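Local coordinates for protein multicopper oxidase (Pseudomonas thermotolerans, PDB 6VOW) that probably couples the one-electron oxidation of laccase-type substrates to the reduction of oxygen to water at its copper centres, at residues Gly131-Tyr135 / Arg222-Leu226. Numbering follows the deposited sequence.
Sequences GNFWY and RLFNL
The F224 ring turns an edge to the strand 131-135, with CE2 3.2 Å from O of F133. CB of N132 meets the same CE2 obliquely at 3.6 Å. The N132 amide stands at 73° to this ring. Over one face of the W134 indole, toward its rim, lies O of N225. CD2 of L226 reaches the indole obliquely, 3.5 Å from CE3. W134 has CG between its backbone N and carbonyl carbon (chi1 59°), which carries the indole past L226, the two side chains running in opposite directions. The R222 guanidinium receives N132 at its edge. Its NH1 donates a hydrogen bond of 3.0 Å to OD1 of N132, in the guanidinium plane but tilted 33° from the carbonyl plane. NH2 of R222 forms a salt bridge with E166, and ND2 of N132 bonds D269. A leucine in place of R222 would probably leave E166 without its buried countercharge and OD1 of N132 without this donor. W134 also lines the pocket of the Cu-O-Cu linkage, beside H96, H136 and H440. The contact packs a sheet of the first cupredoxin-like domain against one of what is probably the second, as in other laccases. Strand 131-136 pairs with 151-156 and 94-96, and strand 218-225 runs between 165-174 and 267-273.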
loop_
_atom_site.group_PDB
_atom_site.type_symbol
_atom_site.label_atom_id
_atom_site.label_comp_id
_atom_site.label_asym_id
_atom_site.label_seq_id
_atom_site.Cartn_x
_atom_site.Cartn_y
_atom_site.Cartn_z
ATOM N N GLY A 131 7.418 8.440 5.598
ATOM C CA GLY A 131 7.202 7.056 5.651
ATOM C C GLY A 131 7.034 6.420 4.317
ATOM O O GLY A 131 7.522 6.919 3.303
ATOM N N ASN A 132 6.383 5.269 4.352
ATOM C CA ASN A 132 6.328 4.297 3.239
ATOM C C ASN A 132 5.039 4.422 2.549
ATOM O O ASN A 132 4.002 4.247 3.212
ATOM C CB ASN A 132 6.392 2.867 3.836
ATOM C CG ASN A 132 7.696 2.648 4.550
ATOM O OD1 ASN A 132 8.778 2.981 4.003
ATOM N ND2 ASN A 132 7.634 2.118 5.759
ATOM N N PHE A 133 5.083 4.690 1.251
ATOM C CA PHE A 133 3.831 4.817 0.506
ATOM C C PHE A 133 4.106 3.974 -0.687
ATOM O O PHE A 133 5.189 3.306 -0.794
ATOM C CB PHE A 133 3.523 6.319 0.200
ATOM C CG PHE A 133 3.342 7.082 1.412
ATOM C CD1 PHE A 133 2.207 6.986 2.111
ATOM C CD2 PHE A 133 4.432 7.725 1.982
ATOM C CE1 PHE A 133 2.067 7.628 3.325
ATOM C CE2 PHE A 133 4.345 8.322 3.198
ATOM C CZ PHE A 133 3.134 8.306 3.870
ATOM N N TRP A 134 3.161 3.981 -1.593
ATOM C CA TRP A 134 3.444 3.343 -2.915
ATOM C C TRP A 134 2.584 3.967 -3.961
ATOM O O TRP A 134 1.689 4.792 -3.670
ATOM C CB TRP A 134 3.251 1.790 -2.891
ATOM C CG TRP A 134 1.918 1.275 -2.535
ATOM C CD1 TRP A 134 1.208 1.518 -1.424
ATOM C CD2 TRP A 134 1.138 0.415 -3.340
ATOM N NE1 TRP A 134 0.035 0.849 -1.487
ATOM C CE2 TRP A 134 -0.004 0.131 -2.650
ATOM C CE3 TRP A 134 1.349 -0.187 -4.564
ATOM C CZ2 TRP A 134 -0.994 -0.662 -3.171
ATOM C CZ3 TRP A 134 0.406 -1.019 -5.063
ATOM C CH2 TRP A 134 -0.743 -1.291 -4.351
ATOM N N TYR A 135 2.804 3.525 -5.165
ATOM C CA TYR A 135 2.113 4.069 -6.311
ATOM C C TYR A 135 1.747 2.969 -7.292
ATOM O O TYR A 135 2.492 1.994 -7.507
ATOM C CB TYR A 135 3.027 5.132 -6.964
ATOM C CG TYR A 135 4.319 4.615 -7.552
ATOM C CD1 TYR A 135 4.381 4.309 -8.887
ATOM C CD2 TYR A 135 5.483 4.509 -6.804
ATOM C CE1 TYR A 135 5.529 3.846 -9.487
ATOM C CE2 TYR A 135 6.667 4.067 -7.413
ATOM C CZ TYR A 135 6.646 3.736 -8.777
ATOM O OH TYR A 135 7.716 3.262 -9.457
ATOM N N ARG A 222 11.733 -1.680 5.322
ATOM C CA ARG A 222 10.521 -1.018 4.824
ATOM C C ARG A 222 9.804 -2.097 4.032
ATOM O O ARG A 222 10.345 -2.568 3.047
ATOM C CB ARG A 222 10.910 0.148 3.883
ATOM C CG ARG A 222 11.719 1.221 4.573
ATOM C CD ARG A 222 12.178 2.241 3.557
ATOM N NE ARG A 222 12.927 3.393 4.134
ATOM C CZ ARG A 222 12.385 4.436 4.749
ATOM N NH1 ARG A 222 11.140 4.511 4.990
ATOM N NH2 ARG A 222 13.153 5.444 5.195
ATOM N N LEU A 223 8.609 -2.485 4.475
ATOM C CA LEU A 223 7.900 -3.658 3.885
ATOM C C LEU A 223 6.700 -3.125 3.201
ATOM O O LEU A 223 5.843 -2.482 3.839
ATOM C CB LEU A 223 7.483 -4.587 4.982
ATOM C CG LEU A 223 8.712 -5.406 5.413
ATOM C CD1 LEU A 223 8.644 -5.794 6.878
ATOM C CD2 LEU A 223 8.741 -6.652 4.577
ATOM N N PHE A 224 6.664 -3.343 1.901
ATOM C CA PHE A 224 5.576 -2.895 1.053
ATOM C C PHE A 224 4.857 -4.102 0.461
ATOM O O PHE A 224 5.469 -4.971 -0.176
ATOM C CB PHE A 224 6.081 -2.055 -0.128
ATOM C CG PHE A 224 6.982 -0.921 0.233
ATOM C CD1 PHE A 224 8.311 -1.127 0.460
ATOM C CD2 PHE A 224 6.497 0.362 0.293
ATOM C CE1 PHE A 224 9.135 -0.031 0.717
ATOM C CE2 PHE A 224 7.290 1.431 0.634
ATOM C CZ PHE A 224 8.638 1.235 0.779
ATOM N N ASN A 225 3.559 -4.146 0.654
ATOM C CA ASN A 225 2.795 -5.212 0.013
ATOM C C ASN A 225 2.261 -4.621 -1.285
ATOM O O ASN A 225 1.292 -3.822 -1.289
ATOM C CB ASN A 225 1.685 -5.735 0.938
ATOM C CG ASN A 225 0.816 -6.802 0.242
ATOM O OD1 ASN A 225 0.785 -6.899 -0.994
ATOM N ND2 ASN A 225 0.115 -7.609 1.045
ATOM N N LEU A 226 2.921 -4.971 -2.387
ATOM C CA LEU A 226 2.543 -4.438 -3.620
ATOM C C LEU A 226 1.649 -5.385 -4.358
ATOM O O LEU A 226 1.393 -5.148 -5.523
ATOM C CB LEU A 226 3.749 -4.007 -4.470
ATOM C CG LEU A 226 4.725 -3.117 -3.754
ATOM C CD1 LEU A 226 5.758 -2.681 -4.770
ATOM C CD2 LEU A 226 4.060 -1.871 -3.177
#